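Local structure of odorant binding protein, antennal (Anopheles gambiae, 3R1P) at residues Glu29-Thr34 against Pro41-Ala46; Thr34-Thr39 against Phe120-Val125; Ala46-His51 against Asp98-Ala103; His86-Cys91 against Lys108-Ala113. The protein probably binds odorants as a small all-helical carrier of the PBP/GOBP family in the mosquito antenna, and holds palmitic acid in this crystal. All coordinates share one frame; numbering follows the deposited sequence.

Contact 1: residues Glu29-Thr34 against Pro41-Ala46; sequences EEQLRT and PTAPAA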
loop_
_atom_site.group_PDB
_atom_site.type_symbol
_atom_site.label_atom_id
_atom_site.label_comp_id
_atom_site.label_asym_id
_atom_site.label_seq_id
_atom_site.Cartn_x
_atom_site.Cartn_y
_atom_site.Cartn_z
ATOM N N GLU A 29 4.256 14.333 -1.985
ATOM C CA GLU A 29 5.507 13.574 -1.939
ATOM C C GLU A 29 6.037 13.516 -0.503
ATOM O O GLU A 29 6.486 12.454 -0.076
ATOM C CB GLU A 29 6.553 14.152 -2.898
ATOM C CG GLU A 29 6.393 13.661 -4.331
ATOM C CD GLU A 29 6.973 12.300 -4.686
ATOM O OE1 GLU A 29 7.657 11.688 -3.834
ATOM O OE2 GLU A 29 6.768 11.857 -5.838
ATOM N N GLU A 30 5.895 14.629 0.259
ATOM C CA GLU A 30 6.304 14.760 1.662
ATOM C C GLU A 30 5.579 13.749 2.536
ATOM O O GLU A 30 6.213 13.147 3.398
ATOM C CB GLU A 30 5.998 16.170 2.204
ATOM C CG GLU A 30 6.861 17.297 1.686
ATOM C CD GLU A 30 7.873 17.804 2.689
ATOM O OE1 GLU A 30 7.615 17.742 3.914
ATOM O OE2 GLU A 30 8.905 18.339 2.233
ATOM N N GLN A 31 4.251 13.574 2.328
ATOM C CA GLN A 31 3.406 12.638 3.091
ATOM C C GLN A 31 3.834 11.193 2.859
ATOM O O GLN A 31 3.866 10.415 3.805
ATOM C CB GLN A 31 1.921 12.821 2.746
ATOM C CG GLN A 31 1.273 13.999 3.467
ATOM C CD GLN A 31 -0.092 14.368 2.925
ATOM O OE1 GLN A 31 -0.424 14.141 1.752
ATOM N NE2 GLN A 31 -0.899 15.001 3.768
ATOM N N LEU A 32 4.181 10.847 1.614
ATOM C CA LEU A 32 4.605 9.493 1.247
ATOM C C LEU A 32 6.045 9.208 1.656
ATOM O O LEU A 32 6.343 8.097 2.106
ATOM C CB LEU A 32 4.425 9.259 -0.257
ATOM C CG LEU A 32 3.004 9.418 -0.800
ATOM C CD1 LEU A 32 2.999 9.278 -2.286
ATOM C CD2 LEU A 32 2.047 8.420 -0.151
ATOM N N ARG A 33 6.916 10.233 1.541
ATOM C CA ARG A 33 8.344 10.184 1.879
ATOM C C ARG A 33 8.654 9.830 3.323
ATOM O O ARG A 33 9.810 9.538 3.648
ATOM C CB ARG A 33 9.052 11.458 1.447
ATOM C CG ARG A 33 9.513 11.315 0.019
ATOM C CD ARG A 33 10.461 12.412 -0.344
ATOM N NE ARG A 33 11.348 12.053 -1.457
ATOM C CZ ARG A 33 12.675 12.157 -1.435
ATOM N NH1 ARG A 33 13.302 12.538 -0.326
ATOM N NH2 ARG A 33 13.388 11.852 -2.513
ATOM N N THR A 34 7.604 9.786 4.180
ATOM C CA THR A 34 7.715 9.367 5.582
ATOM C C THR A 34 8.128 7.894 5.631
ATOM O O THR A 34 8.699 7.467 6.625
ATOM C CB THR A 34 6.418 9.604 6.367
ATOM O OG1 THR A 34 5.345 8.889 5.751
ATOM C CG2 THR A 34 6.079 11.073 6.525
ATOM N N PRO A 41 3.106 5.453 5.966
ATOM C CA PRO A 41 2.506 6.808 5.969
ATOM C C PRO A 41 1.097 6.846 6.561
ATOM O O PRO A 41 0.293 5.946 6.297
ATOM C CB PRO A 41 2.557 7.223 4.501
ATOM C CG PRO A 41 3.645 6.390 3.901
ATOM C CD PRO A 41 3.553 5.072 4.609
ATOM N N THR A 42 0.827 7.861 7.406
ATOM C CA THR A 42 -0.416 7.991 8.177
ATOM C C THR A 42 -1.400 9.070 7.745
ATOM O O THR A 42 -2.520 9.086 8.258
ATOM C CB THR A 42 -0.102 8.106 9.676
ATOM O OG1 THR A 42 0.682 9.279 9.906
ATOM C CG2 THR A 42 0.596 6.874 10.228
ATOM N N ALA A 43 -1.010 9.969 6.825
ATOM C CA ALA A 43 -1.918 11.023 6.358
ATOM C C ALA A 43 -3.200 10.400 5.775
ATOM O O ALA A 43 -3.105 9.343 5.140
ATOM C CB ALA A 43 -1.238 11.880 5.302
ATOM N N PRO A 44 -4.395 11.020 5.974
ATOM C CA PRO A 44 -5.627 10.459 5.378
ATOM C C PRO A 44 -5.489 10.210 3.878
ATOM O O PRO A 44 -6.008 9.220 3.370
ATOM C CB PRO A 44 -6.677 11.542 5.658
ATOM C CG PRO A 44 -6.177 12.245 6.861
ATOM C CD PRO A 44 -4.682 12.271 6.705
ATOM N N ALA A 45 -4.737 11.091 3.191
ATOM C CA ALA A 45 -4.456 11.036 1.756
ATOM C C ALA A 45 -3.407 9.977 1.390
ATOM O O ALA A 45 -3.463 9.435 0.279
ATOM C CB ALA A 45 -4.012 12.409 1.262
ATOM N N ALA A 46 -2.436 9.700 2.298
ATOM C CA ALA A 46 -1.403 8.687 2.043
ATOM C C ALA A 46 -1.977 7.277 2.200
ATOM O O ALA A 46 -1.530 6.354 1.512
ATOM C CB ALA A 46 -0.218 8.888 2.976
HETATM O O HOH W 1 1.832 10.942 5.843
#
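The amide end of Gln31 lies against the methyl of Ala43, with NE2 3.5 Å from Ala43 CB. Its CG stands anti to the carbonyl carbon (chi1 -80°) and the rest of the chain is extended, which carries CG, CD and the amide along that methyl. On the other branch, Gln31 OE1 comes within 4.0 Å of Ala45 CB, but its polar partner is the backbone N of Ser28, a hydrogen bond that helps to fix the rotation of the amide.

The backbone O of Gln31 is gripped twice. Set between its own N and carbonyl carbon (chi1 59°), Thr34 OG1 can reach back and donate to Gln31 O at 2.9 Å, tilted 28° from the carbonyl plane. A water molecule donates to the same oxygen and accepts from Ala43 N at 3.2 Å. Since no direct hydrogen bond joins the two segments, this water is the polar bridge between them.

The Pro41 ring packs obliquely on Thr34, whose OG1 lies 3.5 Å from Pro41 CB. Further round the ring, Pro41 CG approaches Leu32 O at 3.7 Å. Leu32 supplies the greasy part through one branch, CD2, which reaches Ala46 CB at 3.9 Å.

The contact folds a short helix back on the chain that leads into the next one, joining helix 29-32 to the start of helix 44-56. Pro41, about 5 Å from the bound palmitic acid, borders the ligand site. Leu32 also packs on His18 and Ile22 of helix 11-25, while Glu29 and Arg33 touch Val125 of helix 114-125.

Contact 2: residues Thr34-Thr39 against Phe120-Val125; sequences TCLDGT and FCHLLV. With PLM (palmitic acid), chain G.
Cys35 and Cys121 point at each other and close a disulfide, SG to SG 2.0 Å. The two halves reach the bond differently. In Cys35 the sulfur sits between the backbone N and the carbonyl carbon, whereas in Cys121 it swings fully anti to N (chi1 -180°) and projects from the helix toward the 34-39 segment. The bridge itself twists with a chi3 of 65°.

Leu36 covers one side of it. Its CD2 branch lies 3.7 Å from Cys121 SG and, at the same time, 3.7 Å from CD2 of His122. The methyl arrives at the edge of the imidazole, in the ring plane, with the leucine and histidine side chains running at a slant to one another. Val125 adds a looser touch, its CG2 4.2 Å from Cys35 SG.

Classical insect odorant-binding proteins carry three interlocked disulfides; this protein has four, and Cys35-Cys121 is the additional one, pinning the 3-10 turn after helix 29-32 to the C-terminal part of helix 114-125.

The turn is stiffened from within: Gly38 N bonds to Cys35 O, and Asp37 OD1 accepts from Thr39 N at 3.1 Å, an Asx turn. A neighbouring face of the helix meets the ligand. Phe120 CB lies 3.6 Å from CC of the palmitic acid, and its ring carbons CD1 and CE1 meet C6 of the same acyl chain. Leu123 CD2 touches the acid nearer its carboxylate end, 4.1 Å from C4.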
loop_
_atom_site.group_PDB
_atom_site.type_symbol
_atom_site.label_atom_id
_atom_site.label_comp_id
_atom_site.label_asym_id
_atom_site.label_seq_id
_atom_site.Cartn_x
_atom_site.Cartn_y
_atom_site.Cartn_z
ATOM N N THR A 34 7.604 9.786 4.180
ATOM C CA THR A 34 7.715 9.367 5.582
ATOM C C THR A 34 8.128 7.894 5.631
ATOM O O THR A 34 8.699 7.467 6.625
ATOM C CB THR A 34 6.418 9.604 6.367
ATOM O OG1 THR A 34 5.345 8.889 5.751
ATOM C CG2 THR A 34 6.079 11.073 6.525
ATOM N N CYS A 35 7.880 7.133 4.538
ATOM C CA CYS A 35 8.254 5.720 4.418
ATOM C C CYS A 35 9.775 5.460 4.430
ATOM O O CYS A 35 10.186 4.324 4.661
ATOM C CB CYS A 35 7.576 5.065 3.208
ATOM S SG CYS A 35 8.100 5.701 1.583
ATOM N N LEU A 36 10.608 6.491 4.124
ATOM C CA LEU A 36 12.070 6.370 4.027
ATOM C C LEU A 36 12.793 5.851 5.275
ATOM O O LEU A 36 13.880 5.287 5.148
ATOM C CB LEU A 36 12.736 7.630 3.436
ATOM C CG LEU A 36 12.482 7.923 1.952
ATOM C CD1 LEU A 36 12.920 9.339 1.591
ATOM C CD2 LEU A 36 13.182 6.902 1.048
ATOM N N ASP A 37 12.169 5.997 6.460
ATOM C CA ASP A 37 12.689 5.492 7.737
ATOM C C ASP A 37 11.939 4.211 8.195
ATOM O O ASP A 37 12.159 3.728 9.307
ATOM C CB ASP A 37 12.636 6.598 8.815
ATOM C CG ASP A 37 11.271 7.071 9.270
ATOM O OD1 ASP A 37 10.263 6.506 8.814
ATOM O OD2 ASP A 37 11.213 8.009 10.078
ATOM N N GLY A 38 11.070 3.688 7.327
ATOM C CA GLY A 38 10.290 2.481 7.596
ATOM C C GLY A 38 8.899 2.711 8.152
ATOM O O GLY A 38 8.191 1.743 8.439
ATOM N N THR A 39 8.488 3.980 8.319
ATOM C CA THR A 39 7.146 4.245 8.853
ATOM C C THR A 39 6.077 4.126 7.763
ATOM O O THR A 39 6.259 4.652 6.668
ATOM C CB THR A 39 7.066 5.609 9.547
ATOM O OG1 THR A 39 7.450 6.626 8.649
ATOM C CG2 THR A 39 7.919 5.701 10.804
ATOM N N PHE A 120 9.935 -1.413 -0.297
ATOM C CA PHE A 120 8.802 -0.980 -1.121
ATOM C C PHE A 120 8.825 0.539 -1.289
ATOM O O PHE A 120 8.517 1.044 -2.374
ATOM C CB PHE A 120 7.460 -1.446 -0.529
ATOM C CG PHE A 120 7.188 -2.910 -0.746
ATOM C CD1 PHE A 120 6.790 -3.380 -1.992
ATOM C CD2 PHE A 120 7.313 -3.819 0.296
ATOM C CE1 PHE A 120 6.533 -4.735 -2.195
ATOM C CE2 PHE A 120 7.076 -5.175 0.089
ATOM C CZ PHE A 120 6.682 -5.624 -1.155
ATOM N N CYS A 121 9.238 1.259 -0.222
ATOM C CA CYS A 121 9.368 2.718 -0.224
ATOM C C CYS A 121 10.344 3.147 -1.321
ATOM O O CYS A 121 9.990 3.997 -2.131
ATOM C CB CYS A 121 9.804 3.220 1.150
ATOM S SG CYS A 121 9.995 5.012 1.259
ATOM N N HIS A 122 11.544 2.530 -1.376
ATOM C CA HIS A 122 12.574 2.830 -2.371
ATOM C C HIS A 122 12.114 2.519 -3.804
ATOM O O HIS A 122 12.316 3.334 -4.702
ATOM C CB HIS A 122 13.863 2.051 -2.071
ATOM C CG HIS A 122 14.600 2.508 -0.844
ATOM N ND1 HIS A 122 15.676 1.791 -0.358
ATOM C CD2 HIS A 122 14.382 3.570 -0.031
ATOM C CE1 HIS A 122 16.100 2.454 0.707
ATOM N NE2 HIS A 122 15.345 3.526 0.949
ATOM N N LEU A 123 11.511 1.334 -4.005
ATOM C CA LEU A 123 11.047 0.854 -5.311
ATOM C C LEU A 123 10.027 1.785 -5.962
ATOM O O LEU A 123 10.141 2.091 -7.152
ATOM C CB LEU A 123 10.462 -0.570 -5.171
ATOM C CG LEU A 123 9.898 -1.203 -6.449
ATOM C CD1 LEU A 123 11.009 -1.544 -7.441
ATOM C CD2 LEU A 123 9.056 -2.418 -6.134
ATOM N N LEU A 124 9.045 2.228 -5.179
ATOM C CA LEU A 124 7.945 3.063 -5.643
ATOM C C LEU A 124 8.310 4.565 -5.647
ATOM O O LEU A 124 7.987 5.240 -6.643
ATOM C CB LEU A 124 6.752 2.907 -4.681
ATOM C CG LEU A 124 5.984 1.601 -4.756
ATOM C CD1 LEU A 124 5.286 1.305 -3.440
ATOM C CD2 LEU A 124 4.978 1.618 -5.915
ATOM N N VAL A 125 8.885 5.021 -4.533
ATOM C CA VAL A 125 9.072 6.450 -4.285
ATOM C C VAL A 125 10.371 7.109 -4.796
ATOM O O VAL A 125 10.284 8.246 -5.231
ATOM C CB VAL A 125 8.624 6.782 -2.828
ATOM C CG1 VAL A 125 8.506 8.265 -2.603
ATOM C CG2 VAL A 125 7.279 6.086 -2.496
HETATM C C1 PLM G . 5.235 -5.365 -10.896
HETATM O O1 PLM G . 5.990 -5.816 -11.788
HETATM O O2 PLM G . 3.990 -5.477 -10.968
HETATM C C2 PLM G . 5.870 -4.670 -9.704
HETATM C C3 PLM G . 4.835 -4.109 -8.722
HETATM C C4 PLM G . 5.412 -3.898 -7.320
HETATM C C5 PLM G . 4.643 -2.824 -6.548
HETATM C C6 PLM G . 4.326 -3.245 -5.112
HETATM C C7 PLM G . 3.259 -2.349 -4.481
HETATM C C8 PLM G . 2.772 -2.904 -3.146
HETATM C C9 PLM G . 2.666 -1.823 -2.073
HETATM C CA PLM G . 2.555 -2.444 -0.681
HETATM C CB PLM G . 2.673 -1.396 0.421
HETATM C CC PLM G . 4.135 -1.083 0.721
HETATM C CD PLM G . 4.364 -0.738 2.191
HETATM C CE PLM G . 3.953 0.684 2.586
HETATM C CF PLM G . 3.736 1.637 1.411
HETATM C CG PLM G . 5.047 2.200 0.904
#

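Contact 3: residues Ala46-His51 against Asp98-Ala103; sequences AKCYIH and DKCETA
One face of the His51 imidazole is covered by Lys99, whose CB stands over the ring centre, 3.8 Å from the centroid and 13° off the ring normal, a CH-pi contact. The lysine chain runs on over the same face toward its NE2 rim, with Lys99 CD 3.6 Å from His51 NE2. The ring can lie there because CG of His51 is anti to its backbone N, swinging it out toward the N-terminal turn of the other helix.

The carboxylate of Glu101 is the second flat group. Lys47 NZ approaches OE1 of Glu101 on its syn side at 3.0 Å, 23° out of the carboxylate plane, in a salt bridge, with a weak second bond to OE2. Lys47 is extended beyond CG, while Glu101, whose CB points away, bends at chi2 to meet it. The ammonium group has another neighbour in the ring of Tyr104, a cation-pi contact.

Between these two flanks Cys48 SG and Cys100 SG are joined at 2.0 Å, one of the three interlocked disulfides of the classical odorant-binding protein fold. The axes of 46-51 and 99-103, short pieces of helices 44-56 and 99-110, cross at 78° and approach to 7.4 Å. The small side chain of Ala103 suits this closeness: its CB sits 3.4 Å from His51 N. Ile50 CG2 lies 3.8 Å from Ala103 CB, on the side nearer the palmitic acid. Asp98 caps the second helix, OD2 accepting from Glu101 N through its anti lone pair at 3.1 Å and weakly from Cys100 N.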
loop_
_atom_site.group_PDB
_atom_site.type_symbol
_atom_site.label_atom_id
_atom_site.label_comp_id
_atom_site.label_asym_id
_atom_site.label_seq_id
_atom_site.Cartn_x
_atom_site.Cartn_y
_atom_site.Cartn_z
ATOM N N ALA A 46 -2.436 9.700 2.298
ATOM C CA ALA A 46 -1.403 8.687 2.043
ATOM C C ALA A 46 -1.977 7.277 2.200
ATOM O O ALA A 46 -1.530 6.354 1.512
ATOM C CB ALA A 46 -0.218 8.888 2.976
ATOM N N LYS A 47 -2.969 7.121 3.102
ATOM C CA LYS A 47 -3.696 5.859 3.334
ATOM C C LYS A 47 -4.483 5.505 2.077
ATOM O O LYS A 47 -4.552 4.329 1.722
ATOM C CB LYS A 47 -4.634 5.965 4.543
ATOM C CG LYS A 47 -3.898 6.116 5.868
ATOM C CD LYS A 47 -4.867 6.175 7.014
ATOM C CE LYS A 47 -4.150 6.213 8.338
ATOM N NZ LYS A 47 -5.109 6.124 9.465
ATOM N N CYS A 48 -5.025 6.536 1.368
ATOM C CA CYS A 48 -5.737 6.357 0.100
ATOM C C CYS A 48 -4.792 5.987 -1.029
ATOM O O CYS A 48 -5.190 5.219 -1.912
ATOM C CB CYS A 48 -6.600 7.568 -0.239
ATOM S SG CYS A 48 -7.997 7.817 0.886
ATOM N N TYR A 49 -3.515 6.471 -0.975
ATOM C CA TYR A 49 -2.476 6.124 -1.952
ATOM C C TYR A 49 -2.250 4.594 -1.924
ATOM O O TYR A 49 -2.129 3.968 -2.974
ATOM C CB TYR A 49 -1.164 6.904 -1.652
ATOM C CG TYR A 49 0.059 6.379 -2.376
ATOM C CD1 TYR A 49 0.425 6.878 -3.622
ATOM C CD2 TYR A 49 0.867 5.398 -1.803
ATOM C CE1 TYR A 49 1.540 6.381 -4.302
ATOM C CE2 TYR A 49 1.995 4.912 -2.463
ATOM C CZ TYR A 49 2.328 5.402 -3.714
ATOM O OH TYR A 49 3.433 4.904 -4.365
ATOM N N ILE A 50 -2.201 4.014 -0.711
ATOM C CA ILE A 50 -2.026 2.575 -0.493
ATOM C C ILE A 50 -3.210 1.806 -1.100
ATOM O O ILE A 50 -2.974 0.816 -1.810
ATOM C CB ILE A 50 -1.802 2.231 0.999
ATOM C CG1 ILE A 50 -0.611 3.039 1.592
ATOM C CG2 ILE A 50 -1.611 0.713 1.169
ATOM C CD1 ILE A 50 -0.459 2.970 3.148
ATOM N N HIS A 51 -4.464 2.269 -0.841
ATOM C CA HIS A 51 -5.666 1.642 -1.422
ATOM C C HIS A 51 -5.550 1.660 -2.937
ATOM O O HIS A 51 -5.789 0.632 -3.575
ATOM C CB HIS A 51 -6.986 2.307 -0.977
ATOM C CG HIS A 51 -8.150 1.838 -1.806
ATOM N ND1 HIS A 51 -8.676 2.625 -2.817
ATOM C CD2 HIS A 51 -8.731 0.617 -1.859
ATOM C CE1 HIS A 51 -9.614 1.888 -3.392
ATOM N NE2 HIS A 51 -9.683 0.671 -2.845
ATOM N N ASP A 98 -14.028 2.065 5.617
ATOM C CA ASP A 98 -13.298 2.959 4.721
ATOM C C ASP A 98 -12.185 2.230 3.965
ATOM O O ASP A 98 -11.323 1.622 4.597
ATOM C CB ASP A 98 -12.760 4.158 5.494
ATOM C CG ASP A 98 -12.153 5.237 4.622
ATOM O OD1 ASP A 98 -12.834 6.256 4.382
ATOM O OD2 ASP A 98 -11.010 5.055 4.165
ATOM N N LYS A 99 -12.211 2.303 2.607
ATOM C CA LYS A 99 -11.257 1.641 1.708
ATOM C C LYS A 99 -9.802 2.027 2.021
ATOM O O LYS A 99 -8.913 1.180 1.980
ATOM C CB LYS A 99 -11.572 1.971 0.235
ATOM C CG LYS A 99 -12.879 1.393 -0.270
ATOM C CD LYS A 99 -13.022 1.593 -1.783
ATOM C CE LYS A 99 -14.123 0.723 -2.365
ATOM N NZ LYS A 99 -15.478 1.129 -1.900
ATOM N N CYS A 100 -9.571 3.315 2.352
ATOM C CA CYS A 100 -8.230 3.794 2.673
ATOM C C CYS A 100 -7.753 3.263 4.015
ATOM O O CYS A 100 -6.590 2.875 4.121
ATOM C CB CYS A 100 -8.171 5.314 2.601
ATOM S SG CYS A 100 -8.862 5.979 1.068
ATOM N N GLU A 101 -8.643 3.205 5.019
ATOM C CA GLU A 101 -8.313 2.651 6.339
ATOM C C GLU A 101 -8.053 1.137 6.235
ATOM O O GLU A 101 -7.133 0.632 6.879
ATOM C CB GLU A 101 -9.424 2.937 7.357
ATOM C CG GLU A 101 -9.533 4.405 7.749
ATOM C CD GLU A 101 -8.391 5.026 8.542
ATOM O OE1 GLU A 101 -7.440 4.312 8.944
ATOM O OE2 GLU A 101 -8.485 6.246 8.800
ATOM N N THR A 102 -8.829 0.432 5.385
ATOM C CA THR A 102 -8.657 -1.013 5.164
ATOM C C THR A 102 -7.249 -1.299 4.615
ATOM O O THR A 102 -6.578 -2.205 5.108
ATOM C CB THR A 102 -9.775 -1.562 4.238
ATOM O OG1 THR A 102 -11.046 -1.406 4.875
ATOM C CG2 THR A 102 -9.571 -3.033 3.875
ATOM N N ALA A 103 -6.803 -0.519 3.599
ATOM C CA ALA A 103 -5.483 -0.699 2.979
ATOM C C ALA A 103 -4.354 -0.373 3.950
ATOM O O ALA A 103 -3.374 -1.129 4.022
ATOM C CB ALA A 103 -5.358 0.153 1.726
#

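Contact 4: residues His86-Cys91 against Lys108-Ala113; sequences HLTREC and KCYFNA
Thr88 OG1 and Tyr110 OH share a hydrogen bond of 3.2 Å, in which either hydroxyl could be the donor. The two side chains lie side by side and point the same way, and OG1 keeps to the edge of the phenol, near its plane, 3.3 Å from Tyr110 CE1. The tyrosine CG is anti to N (chi1 -159°), which lays the ring along the start of helix 88-91, with the backbone N of Thr88 also in line with its edge. That N is buried here and finds no partner in the model.

At the root of the ring, Tyr110 CB meets Cys91 CB at 3.9 Å. Beside it Cys91 SG and Cys109 SG form a disulfide of 2.0 Å, with chi3 -74°; Cys109 extends its sulfur anti to N, and Glu90 CG brushes it at 4.0 Å. Leu87 and Asn112 come from opposite directions, and Leu87 CD2 ends 3.4 Å from Asn112 ND2. The same methyl rests 3.7 Å from Cys109 O.

The Cys91-Cys109 bridge is another of the three classical odorant-binding protein disulfides, and it fastens the short helix 88-91 to the C-terminal end of helix 99-110. Helix 69-72 packs alongside through Leu69, which touches Thr88, Cys91 and Tyr110. Across the bend Phe111 turns away from helix 88-91, to Glu116 and Val117 of helix 114-125 and edge-to-face with the ring of Phe120.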
loop_
_atom_site.group_PDB
_atom_site.type_symbol
_atom_site.label_atom_id
_atom_site.label_comp_id
_atom_site.label_asym_id
_atom_site.label_seq_id
_atom_site.Cartn_x
_atom_site.Cartn_y
_atom_site.Cartn_z
ATOM N N HIS A 86 1.880 -17.663 7.842
ATOM C CA HIS A 86 1.469 -17.606 9.246
ATOM C C HIS A 86 0.734 -16.304 9.632
ATOM O O HIS A 86 -0.105 -16.350 10.533
ATOM C CB HIS A 86 2.655 -17.860 10.163
ATOM N N LEU A 87 1.043 -15.155 8.955
ATOM C CA LEU A 87 0.429 -13.823 9.164
ATOM C C LEU A 87 -0.361 -13.333 7.935
ATOM O O LEU A 87 -1.146 -12.386 8.028
ATOM C CB LEU A 87 1.493 -12.785 9.569
ATOM C CG LEU A 87 1.098 -11.781 10.654
ATOM C CD1 LEU A 87 0.816 -12.465 11.970
ATOM C CD2 LEU A 87 2.184 -10.793 10.875
ATOM N N THR A 88 -0.157 -13.995 6.789
ATOM C CA THR A 88 -0.852 -13.709 5.535
ATOM C C THR A 88 -2.365 -13.853 5.717
ATOM O O THR A 88 -3.127 -13.003 5.252
ATOM C CB THR A 88 -0.325 -14.632 4.423
ATOM O OG1 THR A 88 1.101 -14.573 4.389
ATOM C CG2 THR A 88 -0.861 -14.261 3.064
ATOM N N ARG A 89 -2.793 -14.914 6.406
ATOM C CA ARG A 89 -4.206 -15.153 6.608
ATOM C C ARG A 89 -4.928 -14.082 7.466
ATOM O O ARG A 89 -5.939 -13.569 7.026
ATOM C CB ARG A 89 -4.473 -16.595 7.055
ATOM C CG ARG A 89 -4.087 -16.882 8.497
ATOM C CD ARG A 89 -3.243 -18.114 8.671
ATOM N NE ARG A 89 -2.958 -18.308 10.090
ATOM C CZ ARG A 89 -1.933 -18.994 10.574
ATOM N NH1 ARG A 89 -1.072 -19.584 9.755
ATOM N NH2 ARG A 89 -1.759 -19.097 11.887
ATOM N N GLU A 90 -4.373 -13.693 8.630
ATOM C CA GLU A 90 -5.047 -12.698 9.455
ATOM C C GLU A 90 -5.124 -11.305 8.814
ATOM O O GLU A 90 -6.190 -10.678 8.804
ATOM C CB GLU A 90 -4.538 -12.689 10.913
ATOM C CG GLU A 90 -3.507 -11.642 11.278
ATOM C CD GLU A 90 -3.247 -11.525 12.767
ATOM O OE1 GLU A 90 -3.669 -10.510 13.366
ATOM O OE2 GLU A 90 -2.614 -12.445 13.334
ATOM N N CYS A 91 -3.995 -10.859 8.235
ATOM C CA CYS A 91 -3.904 -9.552 7.610
ATOM C C CYS A 91 -4.726 -9.454 6.331
ATOM O O CYS A 91 -5.115 -8.352 5.959
ATOM C CB CYS A 91 -2.449 -9.173 7.366
ATOM S SG CYS A 91 -1.394 -9.234 8.839
ATOM N N LYS A 108 -0.055 -2.195 7.829
ATOM C CA LYS A 108 0.402 -2.151 9.231
ATOM C C LYS A 108 0.514 -3.555 9.821
ATOM O O LYS A 108 1.502 -3.866 10.482
ATOM C CB LYS A 108 -0.551 -1.294 10.086
ATOM C CG LYS A 108 -0.343 0.212 9.914
ATOM C CD LYS A 108 1.038 0.736 10.392
ATOM C CE LYS A 108 1.261 0.663 11.896
ATOM N NZ LYS A 108 0.334 1.550 12.665
ATOM N N CYS A 109 -0.488 -4.407 9.540
ATOM C CA CYS A 109 -0.564 -5.791 9.994
ATOM C C CYS A 109 0.528 -6.656 9.331
ATOM O O CYS A 109 1.265 -7.354 10.027
ATOM C CB CYS A 109 -1.969 -6.327 9.710
ATOM S SG CYS A 109 -2.276 -8.035 10.228
ATOM N N TYR A 110 0.600 -6.620 7.986
ATOM C CA TYR A 110 1.471 -7.460 7.160
ATOM C C TYR A 110 2.934 -7.038 7.034
ATOM O O TYR A 110 3.816 -7.888 7.140
ATOM C CB TYR A 110 0.829 -7.697 5.790
ATOM C CG TYR A 110 1.372 -8.906 5.066
ATOM C CD1 TYR A 110 1.116 -10.196 5.528
ATOM C CD2 TYR A 110 2.123 -8.765 3.903
ATOM C CE1 TYR A 110 1.631 -11.316 4.875
ATOM C CE2 TYR A 110 2.618 -9.879 3.223
ATOM C CZ TYR A 110 2.354 -11.155 3.702
ATOM O OH TYR A 110 2.838 -12.262 3.035
ATOM N N PHE A 111 3.187 -5.749 6.764
ATOM C CA PHE A 111 4.548 -5.220 6.628
ATOM C C PHE A 111 4.970 -4.535 7.931
ATOM O O PHE A 111 5.169 -3.326 7.976
ATOM C CB PHE A 111 4.682 -4.305 5.386
ATOM C CG PHE A 111 4.270 -4.968 4.091
ATOM C CD1 PHE A 111 3.075 -4.631 3.466
ATOM C CD2 PHE A 111 5.058 -5.961 3.515
ATOM C CE1 PHE A 111 2.697 -5.245 2.266
ATOM C CE2 PHE A 111 4.672 -6.583 2.323
ATOM C CZ PHE A 111 3.501 -6.215 1.701
ATOM N N ASN A 112 5.063 -5.333 9.006
ATOM C CA ASN A 112 5.417 -4.867 10.349
ATOM C C ASN A 112 6.913 -4.564 10.525
ATOM O O ASN A 112 7.263 -3.731 11.365
ATOM C CB ASN A 112 4.919 -5.851 11.418
ATOM C CG ASN A 112 5.259 -7.305 11.159
ATOM O OD1 ASN A 112 6.323 -7.654 10.633
ATOM N ND2 ASN A 112 4.331 -8.182 11.482
ATOM N N ALA A 113 7.788 -5.248 9.750
ATOM C CA ALA A 113 9.239 -5.049 9.803
ATOM C C ALA A 113 9.647 -3.804 9.018
ATOM O O ALA A 113 9.152 -3.580 7.915
ATOM C CB ALA A 113 9.972 -6.273 9.273
#

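From the N terminus, contact 1 closes first, over the six residues between Thr34 and Pro41, tying helix 29-32 to the approach to helix 44-56. Contact 2 starts at Thr34, which it shares with contact 1, crosses it along the chain, and closes a long loop only at helix 114-125. Contacts 3 and 4 both fall within that loop. Contact 3 leaves helix 44-56, where it shares Ala46 with contact 1, and returns at the start of helix 99-110; contact 4 opens inside it and closes after it, so these two cross on helix 99-110. Tyr49 against Leu124 joins contacts 3 and 2, and contacts 4 and 2 also touch through their aromatic side chains.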